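PDB 6EU8: putative heme binding protein from Tannerella forsythia, which probably binds heme as a member of the HmuY-like family of haemophore-type proteins, though with heme-binding properties that differ from those of HmuY itself. Local coordinates for residues 20-25 with 116-121; 37-42 with 57-62; 44-49 with 127-132; 107-112 with 133-138. One frame throughout, in Å; residues are numbered along the deposited sequence. Where two conformers were deposited one is given.

Interaction 1. Residues 20-25 with 116-121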
loop_
_atom_site.group_PDB
_atom_site.type_symbol
_atom_site.label_atom_id
_atom_site.label_comp_id
_atom_site.label_asym_id
_atom_site.label_seq_id
_atom_site.Cartn_x
_atom_site.Cartn_y
_atom_site.Cartn_z
ATOM N N THR A 20 -2.026 2.212 10.608
ATOM C CA THR A 20 -3.248 2.751 11.209
ATOM C C THR A 20 -3.452 4.261 11.029
ATOM O O THR A 20 -4.585 4.728 11.037
ATOM C CB THR A 20 -3.306 2.438 12.739
ATOM O OG1 THR A 20 -2.161 2.979 13.402
ATOM C CG2 THR A 20 -3.431 0.947 12.959
ATOM N N LYS A 21 -2.377 5.035 10.872
ATOM C CA LYS A 21 -2.486 6.505 10.810
ATOM C C LYS A 21 -2.830 7.015 9.410
ATOM O O LYS A 21 -2.133 6.666 8.430
ATOM C CB LYS A 21 -1.199 7.163 11.293
ATOM C CG LYS A 21 -0.905 6.846 12.762
ATOM C CD LYS A 21 0.096 7.762 13.433
ATOM C CE LYS A 21 -0.018 7.597 14.952
ATOM N NZ LYS A 21 1.023 8.317 15.739
ATOM N N TYR A 22 -3.852 7.862 9.300
ATOM C CA TYR A 22 -4.212 8.503 8.015
ATOM C C TYR A 22 -3.095 9.434 7.438
ATOM O O TYR A 22 -3.020 9.634 6.207
ATOM C CB TYR A 22 -5.568 9.225 8.134
ATOM C CG TYR A 22 -6.763 8.285 8.264
ATOM C CD1 TYR A 22 -7.426 7.785 7.167
ATOM C CD2 TYR A 22 -7.240 7.924 9.532
ATOM C CE1 TYR A 22 -8.502 6.917 7.278
ATOM C CE2 TYR A 22 -8.316 7.069 9.659
ATOM C CZ TYR A 22 -8.951 6.569 8.549
ATOM O OH TYR A 22 -10.029 5.696 8.673
ATOM N N GLU A 23 -2.252 9.979 8.301
ATOM C CA GLU A 23 -1.194 10.915 7.885
ATOM C C GLU A 23 0.002 10.274 7.201
ATOM O O GLU A 23 0.778 11.014 6.585
ATOM C CB GLU A 23 -0.659 11.736 9.084
ATOM C CG GLU A 23 -1.731 12.549 9.821
ATOM C CD GLU A 23 -2.361 11.828 11.007
ATOM O OE1 GLU A 23 -2.387 10.564 11.077
ATOM O OE2 GLU A 23 -2.876 12.558 11.884
ATOM N N MET A 24 0.192 8.940 7.343
ATOM C CA MET A 24 1.468 8.305 7.088
ATOM C C MET A 24 1.483 7.297 5.933
ATOM O O MET A 24 0.457 6.683 5.612
ATOM C CB MET A 24 1.946 7.543 8.334
ATOM C CG MET A 24 2.039 8.300 9.646
ATOM S SD MET A 24 3.301 9.583 9.532
ATOM C CE MET A 24 2.991 10.560 11.009
ATOM N N TRP A 25 2.665 7.145 5.336
ATOM C CA TRP A 25 3.011 5.992 4.508
ATOM C C TRP A 25 4.134 5.195 5.182
ATOM O O TRP A 25 5.055 5.793 5.721
ATOM C CB TRP A 25 3.512 6.444 3.148
ATOM C CG TRP A 25 2.489 7.012 2.203
ATOM C CD1 TRP A 25 2.188 8.312 2.025
ATOM C CD2 TRP A 25 1.704 6.287 1.249
ATOM N NE1 TRP A 25 1.221 8.461 1.053
ATOM C CE2 TRP A 25 0.917 7.222 0.562
ATOM C CE3 TRP A 25 1.566 4.929 0.937
ATOM C CZ2 TRP A 25 0.055 6.847 -0.460
ATOM C CZ3 TRP A 25 0.684 4.568 -0.040
ATOM C CH2 TRP A 25 -0.057 5.517 -0.729
ATOM N N VAL A 116 -6.155 11.872 4.447
ATOM C CA VAL A 116 -5.044 12.091 5.365
ATOM C C VAL A 116 -5.420 12.694 6.740
ATOM O O VAL A 116 -4.570 12.810 7.607
ATOM C CB VAL A 116 -3.914 12.940 4.698
ATOM C CG1 VAL A 116 -3.301 12.206 3.511
ATOM C CG2 VAL A 116 -4.429 14.307 4.261
ATOM N N GLY A 117 -6.715 12.980 6.923
ATOM C CA GLY A 117 -7.228 13.529 8.201
ATOM C C GLY A 117 -8.724 13.246 8.249
ATOM O O GLY A 117 -9.487 13.705 7.387
ATOM N N PHE A 118 -9.118 12.478 9.269
ATOM C CA PHE A 118 -10.504 12.013 9.406
ATOM C C PHE A 118 -10.884 11.805 10.878
ATOM O O PHE A 118 -10.232 11.036 11.581
ATOM C CB PHE A 118 -10.656 10.696 8.650
ATOM C CG PHE A 118 -12.001 10.047 8.831
ATOM C CD1 PHE A 118 -13.155 10.711 8.429
ATOM C CD2 PHE A 118 -12.111 8.785 9.414
ATOM C CE1 PHE A 118 -14.409 10.135 8.608
ATOM C CE2 PHE A 118 -13.357 8.200 9.580
ATOM C CZ PHE A 118 -14.507 8.881 9.183
ATOM N N ASN A 119 -11.948 12.485 11.317
ATOM C CA ASN A 119 -12.551 12.247 12.660
ATOM C C ASN A 119 -14.022 12.596 12.650
ATOM O O ASN A 119 -14.471 13.313 11.735
ATOM C CB ASN A 119 -11.813 13.008 13.741
ATOM C CG ASN A 119 -11.889 14.524 13.583
ATOM O OD1 ASN A 119 -12.864 15.169 13.989
ATOM N ND2 ASN A 119 -10.814 15.115 13.072
ATOM N N MET A 120 -14.770 12.114 13.659
ATOM C CA MET A 120 -16.223 12.297 13.605
ATOM C C MET A 120 -16.676 13.728 13.888
ATOM O O MET A 120 -17.617 14.167 13.234
ATOM C CB MET A 120 -16.985 11.298 14.480
ATOM C CG MET A 120 -16.913 9.858 13.999
ATOM S SD MET A 120 -17.457 9.434 12.315
ATOM C CE MET A 120 -19.145 10.059 12.355
ATOM N N ALA A 121 -16.011 14.452 14.779
ATOM C CA ALA A 121 -16.413 15.852 15.074
ATOM C C ALA A 121 -16.316 16.725 13.821
ATOM O O ALA A 121 -17.252 17.452 13.482
ATOM C CB ALA A 121 -15.593 16.450 16.209
#

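Interaction 2. Residues 37-42 with 57-62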
loop_
_atom_site.group_PDB
_atom_site.type_symbol
_atom_site.label_atom_id
_atom_site.label_comp_id
_atom_site.label_asym_id
_atom_site.label_seq_id
_atom_site.Cartn_x
_atom_site.Cartn_y
_atom_site.Cartn_z
ATOM N N THR A 37 8.754 4.955 8.062
ATOM C CA THR A 37 7.452 5.595 8.089
ATOM C C THR A 37 7.631 7.126 7.985
ATOM O O THR A 37 8.397 7.718 8.764
ATOM C CB THR A 37 6.648 5.199 9.344
ATOM O OG1 THR A 37 6.469 3.767 9.376
ATOM C CG2 THR A 37 5.288 5.873 9.393
ATOM N N HIS A 38 6.937 7.775 7.040
ATOM C CA HIS A 38 7.003 9.240 6.881
ATOM C C HIS A 38 5.622 9.813 6.586
ATOM O O HIS A 38 4.805 9.172 5.917
ATOM C CB HIS A 38 7.876 9.648 5.705
ATOM C CG HIS A 38 9.307 9.221 5.825
ATOM N ND1 HIS A 38 10.253 9.987 6.474
ATOM C CD2 HIS A 38 9.941 8.106 5.405
ATOM C CE1 HIS A 38 11.421 9.368 6.421
ATOM N NE2 HIS A 38 11.260 8.220 5.786
ATOM N N ARG A 39 5.365 11.018 7.080
ATOM C CA ARG A 39 4.158 11.774 6.761
ATOM C C ARG A 39 4.060 12.013 5.246
ATOM O O ARG A 39 5.063 12.329 4.595
ATOM C CB ARG A 39 4.180 13.129 7.506
ATOM C CG ARG A 39 2.974 14.035 7.294
ATOM C CD ARG A 39 3.149 15.354 8.065
ATOM N NE ARG A 39 2.075 16.332 7.894
ATOM C CZ ARG A 39 1.888 17.092 6.822
ATOM N NH1 ARG A 39 2.703 16.977 5.796
ATOM N NH2 ARG A 39 0.874 17.954 6.772
ATOM N N ASP A 40 2.871 11.810 4.685
ATOM C CA ASP A 40 2.593 12.084 3.256
ATOM C C ASP A 40 3.165 13.437 2.830
ATOM O O ASP A 40 3.009 14.419 3.569
ATOM C CB ASP A 40 1.076 11.955 2.994
ATOM C CG ASP A 40 0.683 12.282 1.566
ATOM O OD1 ASP A 40 0.604 13.484 1.245
ATOM O OD2 ASP A 40 0.449 11.324 0.768
ATOM N N PHE A 41 3.822 13.475 1.651
ATOM C CA PHE A 41 4.587 14.648 1.152
ATOM C C PHE A 41 3.823 15.638 0.259
ATOM O O PHE A 41 4.404 16.636 -0.206
ATOM C CB PHE A 41 5.883 14.173 0.392
ATOM C CG PHE A 41 6.785 13.253 1.202
ATOM C CD1 PHE A 41 7.372 13.689 2.379
ATOM C CD2 PHE A 41 7.048 11.955 0.795
ATOM C CE1 PHE A 41 8.212 12.860 3.121
ATOM C CE2 PHE A 41 7.861 11.102 1.558
ATOM C CZ PHE A 41 8.429 11.567 2.733
ATOM N N SER A 42 2.519 15.429 0.037
ATOM C CA SER A 42 1.754 16.298 -0.843
ATOM C C SER A 42 1.261 17.574 -0.114
ATOM O O SER A 42 1.317 17.653 1.111
ATOM C CB SER A 42 0.591 15.516 -1.456
ATOM O OG SER A 42 -0.429 15.252 -0.522
ATOM N N PRO A 57 0.549 23.332 4.051
ATOM C CA PRO A 57 1.716 23.281 3.184
ATOM C C PRO A 57 2.351 21.908 3.062
ATOM O O PRO A 57 2.438 21.182 4.036
ATOM C CB PRO A 57 2.710 24.229 3.863
ATOM C CG PRO A 57 1.921 25.111 4.714
ATOM C CD PRO A 57 0.715 24.330 5.128
ATOM N N ALA A 58 2.817 21.589 1.873
ATOM C CA ALA A 58 3.617 20.396 1.618
ATOM C C ALA A 58 4.879 20.417 2.493
ATOM O O ALA A 58 5.527 21.480 2.598
ATOM C CB ALA A 58 4.004 20.319 0.163
ATOM N N LYS A 59 5.209 19.287 3.118
ATOM C CA LYS A 59 6.396 19.172 3.981
ATOM C C LYS A 59 7.246 17.971 3.593
ATOM O O LYS A 59 6.733 16.873 3.363
ATOM C CB LYS A 59 5.977 19.095 5.450
ATOM C CG LYS A 59 5.469 20.424 5.995
ATOM C CD LYS A 59 4.604 20.263 7.233
ATOM C CE LYS A 59 3.804 21.532 7.520
ATOM N NZ LYS A 59 2.436 21.507 6.927
ATOM N N GLY A 60 8.568 18.167 3.557
ATOM C CA GLY A 60 9.485 17.116 3.129
ATOM C C GLY A 60 9.392 16.715 1.663
ATOM O O GLY A 60 8.799 17.405 0.837
ATOM N N SER A 61 9.993 15.578 1.354
ATOM C CA SER A 61 9.945 14.981 0.031
ATOM C C SER A 61 10.441 13.536 0.091
ATOM O O SER A 61 11.008 13.080 1.101
ATOM C CB SER A 61 10.786 15.762 -0.981
ATOM O OG SER A 61 12.156 15.436 -0.828
ATOM N N GLU A 62 10.238 12.815 -1.003
ATOM C CA GLU A 62 10.691 11.424 -1.104
ATOM C C GLU A 62 12.214 11.268 -0.960
ATOM O O GLU A 62 12.685 10.184 -0.626
ATOM C CB GLU A 62 10.179 10.760 -2.388
ATOM C CG GLU A 62 8.664 10.490 -2.356
ATOM C CD GLU A 62 8.175 9.574 -3.471
ATOM O OE1 GLU A 62 9.014 9.078 -4.255
ATOM O OE2 GLU A 62 6.947 9.330 -3.552
HETATM O O HOH W 1 3.236 17.164 2.964
HETATM O O HOH W 2 0.692 18.879 4.006
HETATM O O HOH W 3 5.385 15.337 5.219
HETATM O O HOH W 4 6.696 17.924 -0.655
#

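Interaction 3. Residues 44-49 with 127-132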
loop_
_atom_site.group_PDB
_atom_site.type_symbol
_atom_site.label_atom_id
_atom_site.label_comp_id
_atom_site.label_asym_id
_atom_site.label_seq_id
_atom_site.Cartn_x
_atom_site.Cartn_y
_atom_site.Cartn_z
ATOM N N TRP A 44 -1.724 19.280 1.414
ATOM C CA TRP A 44 -3.003 18.706 1.900
ATOM C C TRP A 44 -4.118 19.727 1.752
ATOM O O TRP A 44 -3.891 20.938 1.893
ATOM C CB TRP A 44 -2.882 18.253 3.326
ATOM C CG TRP A 44 -1.985 17.050 3.582
ATOM C CD1 TRP A 44 -1.202 16.371 2.673
ATOM C CD2 TRP A 44 -1.722 16.456 4.850
ATOM N NE1 TRP A 44 -0.511 15.363 3.312
ATOM C CE2 TRP A 44 -0.817 15.384 4.646
ATOM C CE3 TRP A 44 -2.205 16.699 6.143
ATOM C CZ2 TRP A 44 -0.343 14.580 5.704
ATOM C CZ3 TRP A 44 -1.738 15.915 7.189
ATOM C CH2 TRP A 44 -0.848 14.847 6.965
ATOM N N HIS A 45 -5.313 19.227 1.450
ATOM C CA HIS A 45 -6.442 20.070 1.086
ATOM C C HIS A 45 -7.619 19.744 2.004
ATOM O O HIS A 45 -8.062 18.572 2.076
ATOM C CB HIS A 45 -6.793 19.907 -0.389
ATOM C CG HIS A 45 -5.726 20.447 -1.313
ATOM N ND1 HIS A 45 -5.547 19.991 -2.590
ATOM C CD2 HIS A 45 -4.823 21.441 -1.130
ATOM C CE1 HIS A 45 -4.541 20.648 -3.155
ATOM N NE2 HIS A 45 -4.078 21.526 -2.284
ATOM N N VAL A 46 -8.069 20.783 2.731
ATOM C CA VAL A 46 -9.233 20.653 3.653
ATOM C C VAL A 46 -10.487 20.878 2.835
ATOM O O VAL A 46 -10.648 21.912 2.173
ATOM C CB VAL A 46 -9.132 21.644 4.825
ATOM C CG1 VAL A 46 -10.357 21.570 5.748
ATOM C CG2 VAL A 46 -7.886 21.410 5.634
ATOM N N MET A 47 -11.366 19.878 2.822
ATOM C CA MET A 47 -12.643 19.952 2.111
ATOM C C MET A 47 -13.695 20.315 3.152
ATOM O O MET A 47 -13.755 19.696 4.215
ATOM C CB MET A 47 -13.009 18.606 1.491
ATOM C CG MET A 47 -12.066 18.132 0.428
ATOM S SD MET A 47 -12.127 19.260 -0.987
ATOM C CE MET A 47 -10.487 18.925 -1.559
ATOM N N LYS A 48 -14.479 21.357 2.867
ATOM C CA LYS A 48 -15.551 21.823 3.759
ATOM C C LYS A 48 -16.768 22.063 2.872
ATOM O O LYS A 48 -16.687 22.794 1.881
ATOM C CB LYS A 48 -15.129 23.114 4.480
ATOM C CG LYS A 48 -16.258 23.896 5.165
ATOM C CD LYS A 48 -16.550 23.361 6.552
ATOM C CE LYS A 48 -17.819 23.994 7.122
ATOM N NZ LYS A 48 -18.058 23.482 8.494
ATOM N N ASN A 49 -17.895 21.435 3.222
ATOM C CA ASN A 49 -19.134 21.559 2.466
ATOM C C ASN A 49 -18.992 21.194 0.986
ATOM O O ASN A 49 -19.622 21.817 0.120
ATOM C CB ASN A 49 -19.730 22.969 2.620
ATOM C CG ASN A 49 -20.094 23.311 4.055
ATOM O OD1 ASN A 49 -20.195 22.439 4.927
ATOM N ND2 ASN A 49 -20.291 24.599 4.316
ATOM N N LYS A 127 -16.436 18.216 7.110
ATOM C CA LYS A 127 -15.022 18.591 6.932
ATOM C C LYS A 127 -14.110 17.381 7.061
ATOM O O LYS A 127 -14.209 16.583 8.000
ATOM C CB LYS A 127 -14.614 19.648 7.947
ATOM C CG LYS A 127 -13.154 20.077 7.860
ATOM C CD LYS A 127 -12.944 21.486 8.383
ATOM C CE LYS A 127 -13.179 21.562 9.862
ATOM N NZ LYS A 127 -12.806 22.931 10.318
ATOM N N PHE A 128 -13.149 17.279 6.128
ATOM C CA PHE A 128 -12.125 16.220 6.189
ATOM C C PHE A 128 -10.943 16.655 5.298
ATOM O O PHE A 128 -11.094 17.609 4.539
ATOM C CB PHE A 128 -12.656 14.858 5.752
ATOM C CG PHE A 128 -13.269 14.834 4.376
ATOM C CD1 PHE A 128 -12.486 14.643 3.235
ATOM C CD2 PHE A 128 -14.665 14.995 4.202
ATOM C CE1 PHE A 128 -13.059 14.665 1.969
ATOM C CE2 PHE A 128 -15.229 14.996 2.933
ATOM C CZ PHE A 128 -14.436 14.818 1.813
ATOM N N THR A 129 -9.797 15.992 5.456
ATOM C CA THR A 129 -8.555 16.408 4.736
ATOM C C THR A 129 -8.077 15.305 3.793
ATOM O O THR A 129 -7.993 14.134 4.178
ATOM C CB THR A 129 -7.456 16.752 5.740
ATOM O OG1 THR A 129 -7.993 17.661 6.723
ATOM C CG2 THR A 129 -6.243 17.463 5.056
ATOM N N VAL A 130 -7.735 15.693 2.567
ATOM C CA VAL A 130 -7.216 14.768 1.523
ATOM C C VAL A 130 -5.830 15.192 1.006
ATOM O O VAL A 130 -5.459 16.353 1.036
ATOM C CB VAL A 130 -8.172 14.646 0.339
ATOM C CG1 VAL A 130 -9.476 13.948 0.769
ATOM C CG2 VAL A 130 -8.508 15.997 -0.273
ATOM N N ALA A 131 -5.088 14.204 0.506
ATOM C CA ALA A 131 -3.799 14.450 -0.175
ATOM C C ALA A 131 -4.051 15.145 -1.503
ATOM O O ALA A 131 -4.881 14.707 -2.289
ATOM C CB ALA A 131 -3.090 13.139 -0.386
ATOM N N GLY A 132 -3.333 16.242 -1.787
ATOM C CA GLY A 132 -3.525 16.915 -3.092
ATOM C C GLY A 132 -3.283 15.993 -4.282
ATOM O O GLY A 132 -4.027 16.007 -5.268
HETATM O O HOH W 5 -15.794 23.841 10.271
#

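Interaction 4. Residues 107-112 with 133-138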
loop_
_atom_site.group_PDB
_atom_site.type_symbol
_atom_site.label_atom_id
_atom_site.label_comp_id
_atom_site.label_asym_id
_atom_site.label_seq_id
_atom_site.Cartn_x
_atom_site.Cartn_y
_atom_site.Cartn_z
ATOM N N ASP A 107 1.049 2.060 -11.121
ATOM C CA ASP A 107 0.310 2.918 -10.160
ATOM C C ASP A 107 -0.365 4.080 -10.899
ATOM O O ASP A 107 0.151 4.550 -11.953
ATOM C CB ASP A 107 1.224 3.496 -9.104
ATOM C CG ASP A 107 1.843 2.468 -8.177
ATOM O OD1 ASP A 107 1.718 1.227 -8.345
ATOM O OD2 ASP A 107 2.540 2.949 -7.280
ATOM N N VAL A 108 -1.486 4.557 -10.349
ATOM C CA VAL A 108 -2.220 5.717 -10.887
ATOM C C VAL A 108 -2.177 6.868 -9.886
ATOM O O VAL A 108 -2.022 6.637 -8.690
ATOM C CB VAL A 108 -3.675 5.386 -11.265
ATOM C CG1 VAL A 108 -3.699 4.277 -12.328
ATOM C CG2 VAL A 108 -4.533 5.004 -10.069
ATOM N N GLU A 109 -2.284 8.085 -10.390
ATOM C CA GLU A 109 -2.331 9.308 -9.578
ATOM C C GLU A 109 -3.774 9.658 -9.291
ATOM O O GLU A 109 -4.597 9.726 -10.232
ATOM C CB GLU A 109 -1.685 10.496 -10.321
ATOM C CG GLU A 109 -0.166 10.409 -10.415
ATOM C CD GLU A 109 0.506 11.695 -10.892
ATOM O OE1 GLU A 109 -0.181 12.642 -11.346
ATOM O OE2 GLU A 109 1.750 11.753 -10.801
ATOM N N ILE A 110 -4.095 9.917 -8.014
ATOM C CA ILE A 110 -5.439 10.334 -7.610
ATOM C C ILE A 110 -5.365 11.706 -6.922
ATOM O O ILE A 110 -4.561 11.908 -6.005
ATOM C CB ILE A 110 -6.154 9.286 -6.745
ATOM C CG1 ILE A 110 -5.359 8.925 -5.489
ATOM C CG2 ILE A 110 -6.414 8.026 -7.562
ATOM C CD1 ILE A 110 -6.176 8.081 -4.510
ATOM N N LYS A 111 -6.207 12.632 -7.384
ATOM C CA LYS A 111 -6.230 14.023 -6.946
ATOM C C LYS A 111 -7.351 14.297 -5.918
ATOM O O LYS A 111 -8.523 14.017 -6.181
ATOM C CB LYS A 111 -6.467 14.905 -8.172
ATOM C CG LYS A 111 -6.378 16.387 -7.915
ATOM C CD LYS A 111 -6.676 17.171 -9.196
ATOM C CE LYS A 111 -6.804 18.658 -8.942
ATOM N NZ LYS A 111 -7.042 19.375 -10.232
ATOM N N ASP A 112 -6.985 14.820 -4.752
ATOM C CA ASP A 112 -7.938 15.241 -3.713
ATOM C C ASP A 112 -8.905 14.134 -3.352
ATOM O O ASP A 112 -10.133 14.343 -3.232
ATOM C CB ASP A 112 -8.696 16.506 -4.154
ATOM C CG ASP A 112 -7.824 17.745 -4.159
ATOM O OD1 ASP A 112 -6.871 17.843 -3.387
ATOM O OD2 ASP A 112 -8.146 18.692 -4.917
ATOM N N MET A 133 -2.237 15.176 -4.187
ATOM C CA MET A 133 -1.969 14.136 -5.132
ATOM C C MET A 133 -1.381 12.925 -4.406
ATOM O O MET A 133 -0.550 13.118 -3.529
ATOM C CB MET A 133 -0.905 14.652 -6.130
ATOM C CG MET A 133 -1.351 15.754 -7.073
ATOM S SD MET A 133 -2.624 15.340 -8.289
ATOM C CE MET A 133 -2.384 13.588 -8.547
ATOM N N ALA A 134 -1.813 11.727 -4.778
ATOM C CA ALA A 134 -1.259 10.489 -4.251
ATOM C C ALA A 134 -1.209 9.411 -5.340
ATOM O O ALA A 134 -1.956 9.463 -6.317
ATOM C CB ALA A 134 -2.043 9.995 -3.017
ATOM N N LYS A 135 -0.307 8.464 -5.158
ATOM C CA LYS A 135 -0.145 7.317 -6.061
ATOM C C LYS A 135 -0.603 6.046 -5.351
ATOM O O LYS A 135 -0.196 5.796 -4.214
ATOM C CB LYS A 135 1.329 7.156 -6.505
ATOM C CG LYS A 135 1.840 8.307 -7.348
ATOM C CD LYS A 135 3.325 8.177 -7.694
ATOM C CE LYS A 135 3.791 9.335 -8.567
ATOM N NZ LYS A 135 5.090 9.896 -8.100
ATOM N N VAL A 136 -1.440 5.249 -6.034
ATOM C CA VAL A 136 -1.975 3.992 -5.531
ATOM C C VAL A 136 -1.997 2.979 -6.683
ATOM O O VAL A 136 -2.244 3.359 -7.831
ATOM C CB VAL A 136 -3.405 4.144 -4.921
ATOM C CG1 VAL A 136 -3.371 5.131 -3.751
ATOM C CG2 VAL A 136 -4.436 4.599 -5.956
ATOM N N ASN A 137 -1.810 1.708 -6.391
ATOM C CA ASN A 137 -1.879 0.681 -7.435
ATOM C C ASN A 137 -3.294 0.111 -7.515
ATOM O O ASN A 137 -3.815 -0.378 -6.492
ATOM C CB ASN A 137 -0.882 -0.437 -7.172
ATOM C CG ASN A 137 -0.757 -1.352 -8.377
ATOM O OD1 ASN A 137 -1.518 -2.284 -8.545
ATOM N ND2 ASN A 137 0.164 -1.007 -9.260
ATOM N N PRO A 138 -3.943 0.174 -8.705
ATOM C CA PRO A 138 -5.350 -0.237 -8.813
ATOM C C PRO A 138 -5.573 -1.760 -8.762
ATOM O O PRO A 138 -6.696 -2.191 -8.500
ATOM C CB PRO A 138 -5.764 0.332 -10.175
ATOM C CG PRO A 138 -4.511 0.350 -10.953
ATOM C CD PRO A 138 -3.430 0.683 -9.987
#

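Interaction 1. Residues 20-25 with 116-121
Tyr22 spreads over the bend of the chain formed by Val116, Gly117 and Phe118, and through Val116 and Phe118 it makes most of the contact. Its ring meets the Phe118 ring in an offset edge-to-face pair: the edge of Phe118 is turned toward the face of Tyr22, with centroids 5.8 Å apart and planes at 68°. The two side chains run side by side in the same direction, so that Phe118 CD2 comes within 4.0 Å of Tyr22 CZ near the phenol end, while Phe118 CB sits above the centre of the tyrosine ring. Phe118 reaches this place because its CG is anti to the backbone N (chi1 174°), which carries the ring out beside Tyr22 with an edge turned to it.

Nearer the backbone, Val116 takes over. Its CA lies 3.3 Å from Tyr22 O in a CA-H...O contact, with an angle of 155° at the hydrogen, and its CG1 packs against the same oxygen at 3.7 Å. Tyr22 O also accepts a hydrogen bond from His74, so the valine fills in beside a carbonyl already satisfied. The place is a junction of two sheets. Lys21 to Met24 form a type I beta turn leading into strand 24-28, whereas Val116 and Gly117 make a classic beta bulge opposite Thr129, where the chain turns a corner before helix 120-124. Across this junction no hydrogen bond joins the two segments. At its margin Glu23 CG lies 3.6 Å from Val116 O, and Trp44 touches both Glu23 and Val116 from strand 44-48.

Interaction 2. Residues 37-42 with 57-62
Arg39 and Lys59 meet through two differently shaped chains: Arg39 holds CG anti to its backbone nitrogen (chi1 -179°) and stays extended as far as NE, whereas Lys59 bends only at its last torsion (chi4 94°). The two cross obliquely, Lys59 CD lying over one face of the guanidinium toward its rim. This brings Arg39 NH2 and Lys59 NZ to 3.9 Å, a pair of like charges, but each has an oxygen to turn to. Lys59 NZ donates to Pro57 O at 2.9 Å, in the carbonyl plane and on a lone pair, and the guanidinium has waters 1, 2 and 3 in plane at its edge.

Phe41 supplies the largest part of the contact. One face carries Ser61 O and Glu62 N toward its rim, Lys59 O lies in plane at the edge 3.4 Å from CD1, and Arg39 O is over the opposite face. Here the chain leaving strand 35-39 is laid against an irregular loop after strand 51-56, and an Asx turn shapes the exit: Asp40 OD1 accepts from Ser42 N, which comes from above the carboxylate plane, and from Ser42 OG at 2.7 Å on its syn lone pair.

With no direct hydrogen bond between the segments, water does the joining. Water 1 accepts from Lys59 N and lies 2.8 Å from Asp40 O, and water 4 donates to Phe41 O and Gly60 O. Beyond the phenylalanine, Glu62 CG packs 3.8 Å from Phe41 CD2 while its carboxylate forms a salt bridge with Arg79. Arg39 also makes a cation-pi contact with Trp44.

Interaction 3. Residues 44-49 with 127-132
His45 and Val130 pair through both of their backbone polar groups: His45 N donates to Val130 O at 2.9 Å, and Val130 N returns a bond to His45 O that is almost straight, 174° at the hydrogen. Two residues along, Met47 and Phe128 repeat the pattern: Met47 N donates to Phe128 O and Phe128 N to Met47 O. Several of these oxygens receive a second, weaker approach. Lys127 CA, for instance, stands 3.2 Å from Met47 O in a CA-H...O contact.

The segments are neighbouring strands of a large antiparallel sheet, with hydrogen-bonded pairs alternating with the non-hydrogen-bonded pairs Trp44-Ala131, Val46-Thr129 and Lys48-Lys127. Strand 51-56 bonds to the other edge of strand 44-48, and the Val116 bulge to the other edge of strand 127-136.

Polar side chains find their partners mainly outside the pair. His45 ND1 is hydrogen-bonded to Asp112 and NE2 to Glu43, which fixes the rotation of the imidazole while Gly132 CA packs 3.7 Å from ND1. Trp44 NE1 gives its hydrogen to Asp40. Lys48 NZ bonds to Lys125 O and also to water 5, which accepts from Lys127 NZ as well and so stands between two like charges 5.6 Å apart.

On the face shared by His45, Met47, Phe128 and Val130, Met47 CB makes a CH-pi contact over the Phe128 ring, 4.2 Å from its centroid. Bent at chi2 (-65°), the methionine then carries CE to within 3.8 Å of Val130 CG2.

Interaction 4. Residues 107-112 with 133-138
Ile110 and Val136 meet at the apolar centre, their side chains crossing at about a right angle with Ile110 CD1 4.1 Å from Val136 CG1. Ile110 CG1 occupies the position between backbone N and carbonyl carbon (chi1 57°), which sets it against Ala134, 3.5 Å from Ala134 O, and the chain beyond it carries CD1 on toward the valine. Val108 extends the same face: its CG2 packs on CG2 of Val136, and its CG1 lies 4.2 Å from Pro138 CG.

The backbone beneath is an antiparallel pair within the large sheet, strand 105-111 against the far half of strand 127-136. Val108 with Val136 and Ile110 with Ala134 are the hydrogen-bonded pairs, each closed by two bonds, the shortest being Ile110 N to Ala134 O at 2.8 Å. The N-to-C directions of the two short strand segments differ by 145°, well short of straight antiparallel, as in a twisted sheet.

On the other face the side chains are longer and more exposed. Met133, bent at chi2 and chi3, lays its CE 3.6 Å from Glu109 CB and its SD against the start of the Lys111 chain. Glu109 and Lys135 lie side by side, but their charged ends, OE2 and NZ, remain 4.7 Å apart.

At the polar edge, Asn137 ND2 donates to Asp107 OD1 at 2.9 Å. The oxygen lies in the amide plane and uses its anti lone pair, while carboxylate and amide are turned 75° against each other. Asp107 OD1 also bonds to Thr80 and Asn137 ND2 to Lys105 O, and Asn137 OD1 accepts from Leu140 N.

Interactions 3 and 4 share strand 127-136, pairing its first half with strand 44-48 and its second with strand 105-111; their centres are 16 Å apart, and His45 ND1 to Asp112 OD1, at 2.6 Å, joins them. Interaction 1 adds the bulged strand 115-117 to the same sheet, where Val116 N lies 2.9 Å from Thr129 O. Interaction 2 is tied to interaction 1 by Glu23 O and Asp40 N, 2.9 Å apart, and Trp25 NE1 and Asp40 OD2, at 3.0 Å. A malonate ion, probably from the crystallisation liquor, lies about 5 Å from the Tyr22 side chain; the structure is the apo form, so whether the ion marks a pocket for heme is not settled.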